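PDB 1JK0: ribonucleoside-diphosphate reductase small chain 2, which supports deoxyribonucleotide synthesis in yeast ribonucleotide reductase, being required for proper folding of RNR2 and its assembly with the large subunits. Local coordinates for residues Ala161-Ile164 against Glu165-Ile168; Cys217-Arg220 against Gly221-Asp225. One frame throughout, in Å; residues are numbered along the deposited sequence.

Contact 1: Ala161-Ile164 against Glu165-Ile168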
loop_
_atom_site.group_PDB
_atom_site.type_symbol
_atom_site.label_atom_id
_atom_site.label_comp_id
_atom_site.label_asym_id
_atom_site.label_seq_id
_atom_site.Cartn_x
_atom_site.Cartn_y
_atom_site.Cartn_z
ATOM N N ALA B 161 -14.790 -2.494 22.289
ATOM C CA ALA B 161 -15.406 -2.816 21.018
ATOM C C ALA B 161 -16.753 -2.119 20.851
ATOM O O ALA B 161 -17.163 -1.819 19.725
ATOM C CB ALA B 161 -15.572 -4.328 20.894
ATOM N N ALA B 162 -17.438 -1.860 21.965
ATOM C CA ALA B 162 -18.753 -1.210 21.922
ATOM C C ALA B 162 -18.621 0.256 21.550
ATOM O O ALA B 162 -19.441 0.791 20.797
ATOM C CB ALA B 162 -19.456 -1.340 23.267
ATOM N N PHE B 163 -17.589 0.896 22.092
ATOM C CA PHE B 163 -17.321 2.300 21.820
ATOM C C PHE B 163 -17.164 2.487 20.312
ATOM O O PHE B 163 -17.840 3.318 19.711
ATOM C CB PHE B 163 -16.056 2.728 22.567
ATOM C CG PHE B 163 -15.627 4.141 22.288
ATOM C CD1 PHE B 163 -14.673 4.413 21.312
ATOM C CD2 PHE B 163 -16.156 5.194 23.018
ATOM C CE1 PHE B 163 -14.250 5.712 21.071
ATOM C CE2 PHE B 163 -15.741 6.493 22.785
ATOM C CZ PHE B 163 -14.783 6.754 21.810
ATOM N N ILE B 164 -16.285 1.704 19.698
ATOM C CA ILE B 164 -16.088 1.799 18.259
ATOM C C ILE B 164 -17.397 1.427 17.555
ATOM O O ILE B 164 -17.646 1.835 16.420
ATOM C CB ILE B 164 -14.950 0.860 17.781
ATOM C CG1 ILE B 164 -13.636 1.276 18.442
ATOM C CG2 ILE B 164 -14.818 0.918 16.268
ATOM C CD1 ILE B 164 -12.441 0.413 18.052
ATOM N N GLU B 165 -18.239 0.658 18.240
ATOM C CA GLU B 165 -19.519 0.240 17.676
ATOM C C GLU B 165 -20.545 1.362 17.793
ATOM O O GLU B 165 -21.581 1.343 17.126
ATOM C CB GLU B 165 -20.045 -0.989 18.415
ATOM C CG GLU B 165 -21.372 -1.495 17.884
ATOM C CD GLU B 165 -21.260 -2.006 16.462
ATOM O OE1 GLU B 165 -22.121 -1.649 15.628
ATOM O OE2 GLU B 165 -20.311 -2.772 16.183
ATOM N N ARG B 166 -20.238 2.345 18.632
ATOM C CA ARG B 166 -21.136 3.467 18.877
ATOM C C ARG B 166 -20.978 4.654 17.923
ATOM O O ARG B 166 -21.927 5.034 17.232
ATOM C CB ARG B 166 -20.961 3.938 20.331
ATOM C CG ARG B 166 -22.095 4.799 20.874
ATOM C CD ARG B 166 -21.807 5.327 22.288
ATOM N NE ARG B 166 -21.645 4.266 23.282
ATOM C CZ ARG B 166 -20.480 3.733 23.643
ATOM N NH1 ARG B 166 -19.350 4.156 23.096
ATOM N NH2 ARG B 166 -20.446 2.773 24.558
ATOM N N TRP B 167 -19.783 5.235 17.877
ATOM C CA TRP B 167 -19.550 6.396 17.028
ATOM C C TRP B 167 -18.969 6.134 15.635
ATOM O O TRP B 167 -19.284 6.860 14.694
ATOM C CB TRP B 167 -18.657 7.396 17.758
ATOM C CG TRP B 167 -19.051 7.663 19.188
ATOM C CD1 TRP B 167 -18.586 7.021 20.295
ATOM C CD2 TRP B 167 -19.943 8.684 19.663
ATOM N NE1 TRP B 167 -19.122 7.583 21.433
ATOM C CE2 TRP B 167 -19.957 8.606 21.072
ATOM C CE3 TRP B 167 -20.728 9.658 19.034
ATOM C CZ2 TRP B 167 -20.721 9.463 21.863
ATOM C CZ3 TRP B 167 -21.489 10.515 19.824
ATOM C CH2 TRP B 167 -21.478 10.409 21.224
ATOM N N ILE B 168 -18.133 5.107 15.493
ATOM C CA ILE B 168 -17.516 4.798 14.200
ATOM C C ILE B 168 -18.282 3.829 13.292
ATOM O O ILE B 168 -18.582 4.158 12.147
ATOM C CB ILE B 168 -16.097 4.209 14.374
ATOM C CG1 ILE B 168 -15.220 5.157 15.182
ATOM C CG2 ILE B 168 -15.483 3.931 13.009
ATOM C CD1 ILE B 168 -13.847 4.590 15.444
#
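The Phe163 ring takes the CD1 corner of the Trp167 indole over one of its faces, at the C-terminal end of helix 155-166 in this ferritin-like, all-helical fold. Trp167 CD1 is 3.8 Å from Phe163 CE2 and sits toward the rim of the phenyl ring. The planes meet obliquely, at 59°. With its CG anti to the backbone N (chi1 176°), the phenyl group lies beside its own carbonyl carbon, within touch of Arg166 and Trp167. Arg166 crosses the same ring at about a right angle: a bend at chi3 (-62°) folds its guanidinium back, and NH1 comes within 3.4 Å of Phe163 CD2. That NH1 also makes a salt bridge to Glu249 on helix 240-258, where Ile246 packs against both aromatic rings; helix 175-188 adds Ala184 against Phe163 and Ala181 against Trp167. An alanine at Phe163 removes the ring, which would probably open a gap beside Trp167 CD1 and against Ile246, Ile253 and Ala184, and leave Arg166 with its Glu249 salt bridge but without the phenyl group alongside. Away from the aromatic pair, Ile164 and Ile168 lie side by side, pointing the same way, with CG2 of Ile164 3.9 Å from CD1 of Ile168. The backbone loses its regularity here. Glu165 N makes weak bonds to Ala161 O and Ala162 O, and the Ile164 carbonyl receives a weak bond from Ser169 OG. Phe163 O is shared by two donors: Arg166 N approaches from above the carbonyl plane at 2.8 Å, whereas Trp167 N, 3.3 Å from Phe163 O, lies nearly in line with the C=O bond.

Contact 2: Cys217-Arg220 against Gly221-Asp225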
loop_
_atom_site.group_PDB
_atom_site.type_symbol
_atom_site.label_atom_id
_atom_site.label_comp_id
_atom_site.label_asym_id
_atom_site.label_seq_id
_atom_site.Cartn_x
_atom_site.Cartn_y
_atom_site.Cartn_z
ATOM N N CYS B 217 4.747 5.517 21.054
ATOM C CA CYS B 217 4.034 6.608 21.677
ATOM C C CYS B 217 4.171 7.838 20.813
ATOM O O CYS B 217 3.214 8.582 20.637
ATOM C CB CYS B 217 4.597 6.881 23.070
ATOM S SG CYS B 217 3.467 7.767 24.146
ATOM N N ARG B 218 5.356 8.064 20.266
ATOM C CA ARG B 218 5.544 9.235 19.413
ATOM C C ARG B 218 4.660 9.152 18.149
ATOM O O ARG B 218 3.977 10.117 17.787
ATOM C CB ARG B 218 7.015 9.370 19.007
ATOM C CG ARG B 218 7.326 10.656 18.241
ATOM C CD ARG B 218 8.538 10.473 17.348
ATOM N NE ARG B 218 8.370 9.262 16.557
ATOM C CZ ARG B 218 9.233 8.256 16.543
ATOM N NH1 ARG B 218 10.336 8.325 17.271
ATOM N NH2 ARG B 218 8.974 7.170 15.826
ATOM N N ASP B 219 4.668 7.989 17.494
ATOM C CA ASP B 219 3.888 7.777 16.284
ATOM C C ASP B 219 2.395 7.757 16.576
ATOM O O ASP B 219 1.586 8.279 15.792
ATOM C CB ASP B 219 4.278 6.457 15.619
ATOM C CG ASP B 219 5.765 6.360 15.339
ATOM O OD1 ASP B 219 6.447 7.417 15.359
ATOM O OD2 ASP B 219 6.245 5.231 15.085
ATOM N N ARG B 220 2.019 7.140 17.692
ATOM C CA ARG B 220 0.606 7.066 18.043
ATOM C C ARG B 220 0.111 8.487 18.273
ATOM O O ARG B 220 -1.022 8.831 17.938
ATOM C CB ARG B 220 0.417 6.190 19.287
ATOM C CG ARG B 220 0.593 4.686 19.028
ATOM C CD ARG B 220 -0.544 4.158 18.169
ATOM N NE ARG B 220 -0.355 2.785 17.698
ATOM C CZ ARG B 220 -0.190 1.718 18.479
ATOM N NH1 ARG B 220 -0.037 0.520 17.932
ATOM N NH2 ARG B 220 -0.163 1.841 19.798
ATOM N N GLY B 221 0.984 9.316 18.827
ATOM C CA GLY B 221 0.621 10.692 19.067
ATOM C C GLY B 221 0.337 11.360 17.745
ATOM O O GLY B 221 -0.698 12.017 17.590
ATOM N N ALA B 222 1.256 11.192 16.789
ATOM C CA ALA B 222 1.104 11.774 15.456
ATOM C C ALA B 222 -0.159 11.247 14.797
ATOM O O ALA B 222 -0.941 12.022 14.259
ATOM C CB ALA B 222 2.298 11.448 14.590
ATOM N N TYR B 223 -0.371 9.935 14.832
ATOM C CA TYR B 223 -1.574 9.385 14.214
ATOM C C TYR B 223 -2.830 10.000 14.850
ATOM O O TYR B 223 -3.860 10.124 14.182
ATOM C CB TYR B 223 -1.625 7.849 14.333
ATOM C CG TYR B 223 -0.431 7.107 13.767
ATOM C CD1 TYR B 223 -0.064 5.867 14.283
ATOM C CD2 TYR B 223 0.350 7.646 12.747
ATOM C CE1 TYR B 223 1.045 5.188 13.812
ATOM C CE2 TYR B 223 1.462 6.968 12.265
ATOM C CZ TYR B 223 1.805 5.744 12.808
ATOM O OH TYR B 223 2.926 5.071 12.388
ATOM N N THR B 224 -2.763 10.383 16.128
ATOM C CA THR B 224 -3.933 10.985 16.776
ATOM C C THR B 224 -4.073 12.416 16.275
ATOM O O THR B 224 -5.163 12.851 15.905
ATOM C CB THR B 224 -3.824 10.985 18.332
ATOM O OG1 THR B 224 -3.691 9.642 18.816
ATOM C CG2 THR B 224 -5.094 11.579 18.952
ATOM N N ASP B 225 -2.957 13.138 16.253
ATOM C CA ASP B 225 -2.944 14.512 15.758
ATOM C C ASP B 225 -3.519 14.590 14.363
ATOM O O ASP B 225 -4.292 15.485 14.059
ATOM C CB ASP B 225 -1.527 15.066 15.687
ATOM C CG ASP B 225 -1.192 15.956 16.847
ATOM O OD1 ASP B 225 -2.119 16.637 17.347
ATOM O OD2 ASP B 225 -0.003 15.991 17.244
#
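Backbone bonds join Cys217-Arg220 to Gly221-Asp225 as successive i to i+4 links inside helix 207-232. The straightest runs from Tyr223 N to Asp219 O (2.7 Å, 170° at the hydrogen). Arg220 O is gripped twice by one residue: Thr224 N reaches it at 3.0 Å, and Thr224 OG1 donates to the same Arg220 O at 2.9 Å from the opposite face of the carbonyl plane. The Thr224 torsion (chi1 -59°) puts OG1 beside its own backbone N, within reach of Arg220 O, and the bond then holds the hydroxyl in that rotation.

Packing centres on Tyr223, whose ring lays one face over Asp219 O, off-centre and 3.1 Å from CG of Tyr223. The far end of the ring passes alongside Asp219, with CZ of Tyr223 3.8 Å from Asp219 CB.

Charges complete the account. Arg218 NH2 makes a salt bridge with Asp219 OD1 (2.6 Å) on the syn side of the carboxylate, while OD2 accepts from Tyr127 OH and Trp57 NE1, so both carboxylate oxygens are engaged. Arg220 bends at chi2 and extends to a salt bridge with Glu124, close to Tyr131, the predicted active-site residue. Arg220 and Tyr223 stand where active class I small subunits carry a glutamate and a histidine iron ligand, and a guanidinium bonded to Glu124 is consistent with a subunit that does not assemble the diiron centre.

In the fold
Contact 1 closes before contact 2 opens along the chain; contact 1 spans the C-terminal end of helix 155-166, and contact 2 lies inside helix 207-232. Their centres are 21 Å apart and their nearest atoms about 11 Å, so they do not touch. Helix 175-188 connects them, since side chains from both contacts pack on it. The centre of contact 1 is about 14 Å from the centre of the chain, and the contact also leans on helix 240-258, away from the annotated sites; the centre of contact 2, about 7 Å from that of the chain, faces helix 111-138 and the predicted active-site region. The pair thus samples an outer and an inner layer of the helical bundle.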